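Side-chain contact in stiv-a81 (PDB 3RKL), which is of unknown function but forms a helical bundle in a virus that infects hyperthermophilic Sulfolobus: residues Asp54-Leu57 against Tyr58-His62. The protein carries 1 engineered substitution. Residues are numbered along the deposited sequence; the frame is centred on the assembly and turned at random.
Sequences DTEL and YNLLH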
loop_
_atom_site.group_PDB
_atom_site.type_symbol
_atom_site.label_atom_id
_atom_site.label_comp_id
_atom_site.label_asym_id
_atom_site.label_seq_id
_atom_site.Cartn_x
_atom_site.Cartn_y
_atom_site.Cartn_z
ATOM N N ASP A 54 -10.094 -24.729 4.296
ATOM C CA ASP A 54 -9.967 -25.760 3.244
ATOM C C ASP A 54 -8.516 -26.158 2.979
ATOM O O ASP A 54 -7.647 -25.295 2.782
ATOM C CB ASP A 54 -10.597 -25.290 1.934
ATOM C CG ASP A 54 -12.119 -25.357 1.948
ATOM O OD1 ASP A 54 -12.699 -26.066 2.803
ATOM O OD2 ASP A 54 -12.735 -24.691 1.090
ATOM N N THR A 55 -8.271 -27.469 2.963
ATOM C CA THR A 55 -6.939 -28.029 2.707
ATOM C C THR A 55 -6.364 -27.564 1.382
ATOM O O THR A 55 -5.143 -27.445 1.241
ATOM C CB THR A 55 -6.969 -29.577 2.698
ATOM O OG1 THR A 55 -7.442 -30.049 3.963
ATOM C CG2 THR A 55 -5.577 -30.135 2.439
ATOM N N GLU A 56 -7.237 -27.310 0.409
ATOM C CA GLU A 56 -6.797 -26.816 -0.891
ATOM C C GLU A 56 -5.985 -25.531 -0.764
ATOM O O GLU A 56 -5.028 -25.338 -1.516
ATOM C CB GLU A 56 -7.980 -26.570 -1.829
ATOM C CG GLU A 56 -7.578 -26.183 -3.246
ATOM C CD GLU A 56 -6.672 -27.214 -3.905
ATOM O OE1 GLU A 56 -7.158 -28.324 -4.206
ATOM O OE2 GLU A 56 -5.473 -26.912 -4.122
ATOM N N LEU A 57 -6.371 -24.642 0.157
ATOM C CA LEU A 57 -5.626 -23.390 0.348
ATOM C C LEU A 57 -4.217 -23.638 0.884
ATOM O O LEU A 57 -3.268 -23.005 0.423
ATOM C CB LEU A 57 -6.383 -22.399 1.248
ATOM C CG LEU A 57 -7.661 -21.788 0.645
ATOM C CD1 LEU A 57 -8.255 -20.781 1.615
ATOM C CD2 LEU A 57 -7.389 -21.114 -0.687
ATOM N N TYR A 58 -4.077 -24.559 1.837
ATOM C CA TYR A 58 -2.752 -24.926 2.371
ATOM C C TYR A 58 -1.879 -25.596 1.298
ATOM O O TYR A 58 -0.659 -25.357 1.230
ATOM C CB TYR A 58 -2.855 -25.843 3.593
ATOM C CG TYR A 58 -3.464 -25.198 4.823
ATOM C CD1 TYR A 58 -2.677 -24.578 5.773
ATOM C CD2 TYR A 58 -4.839 -25.239 5.041
ATOM C CE1 TYR A 58 -3.247 -23.984 6.905
ATOM C CE2 TYR A 58 -5.414 -24.655 6.169
ATOM C CZ TYR A 58 -4.613 -24.033 7.092
ATOM O OH TYR A 58 -5.184 -23.448 8.204
ATOM N N ASN A 59 -2.512 -26.439 0.481
ATOM C CA ASN A 59 -1.851 -27.098 -0.645
ATOM C C ASN A 59 -1.333 -26.079 -1.669
ATOM O O ASN A 59 -0.170 -26.153 -2.070
ATOM C CB ASN A 59 -2.798 -28.102 -1.322
ATOM C CG ASN A 59 -3.049 -29.338 -0.474
ATOM O OD1 ASN A 59 -2.183 -29.766 0.283
ATOM N ND2 ASN A 59 -4.239 -29.922 -0.607
ATOM N N LEU A 60 -2.185 -25.126 -2.060
ATOM C CA LEU A 60 -1.787 -24.057 -2.995
ATOM C C LEU A 60 -0.630 -23.247 -2.433
ATOM O O LEU A 60 0.314 -22.901 -3.143
ATOM C CB LEU A 60 -2.950 -23.099 -3.274
ATOM C CG LEU A 60 -4.067 -23.529 -4.222
ATOM C CD1 LEU A 60 -5.192 -22.507 -4.152
ATOM C CD2 LEU A 60 -3.558 -23.675 -5.650
ATOM N N LEU A 61 -0.745 -22.896 -1.156
ATOM C CA LEU A 61 0.293 -22.128 -0.476
ATOM C C LEU A 61 1.649 -22.805 -0.593
ATOM O O LEU A 61 2.656 -22.175 -0.946
ATOM C CB LEU A 61 -0.089 -21.908 0.987
ATOM C CG LEU A 61 0.931 -21.188 1.870
ATOM C CD1 LEU A 61 1.276 -19.813 1.294
ATOM C CD2 LEU A 61 0.434 -21.057 3.289
ATOM N N HIS A 62 1.670 -24.102 -0.288
ATOM C CA HIS A 62 2.906 -24.854 -0.343
ATOM C C HIS A 62 3.421 -24.988 -1.773
ATOM O O HIS A 62 4.596 -24.804 -2.031
ATOM C CB HIS A 62 2.725 -26.233 0.280
ATOM C CG HIS A 62 3.947 -27.087 0.189
ATOM N ND1 HIS A 62 5.177 -26.663 0.638
ATOM C CD2 HIS A 62 4.132 -28.331 -0.304
ATOM C CE1 HIS A 62 6.072 -27.610 0.413
ATOM N NE2 HIS A 62 5.459 -28.638 -0.142
#
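Asp54 meets Tyr58 through its backbone: its O lies 3.6 Å from Tyr58 CD2, near the plane of the ring and at its edge. Tyr58 CG stands anti to its own carbonyl carbon (chi1 -67°), which swings the ring back toward the start of helix 55-80, and the CA of Thr55 borders the same edge. Thr55 then receives the amide of Asn59, N to O 2.9 Å. Its methyl, not its hydroxyl, faces the Asn59 amide, CG2 to ND2 3.3 Å, and the two side chains run obliquely past one another. Glu56 takes Leu60 N on its O at 2.9 Å. Its chain bends at chi2 (57°), bringing OE2 within 3.7 Å of Leu60 CG, a contact of carboxylate with aliphatic carbon. Leu57 O accepts Leu61 N at 3.0 Å, while Leu57 CD2 and Leu60 CD1 touch loosely at 4.3 Å. Around this turn, Leu57 and Tyr58 pack on helix 25-46, Tyr58 also meets Phe75 of a second subunit, and Leu57 packs on Leu57 of a third. The three successive i to i+4 backbone bonds define the start of helix 55-80, and the packing of Leu57 and Tyr58 on helix 25-46, together with the meeting of Tyr58 and Phe75 of the second subunit, is what places that start in a four-helix bundle.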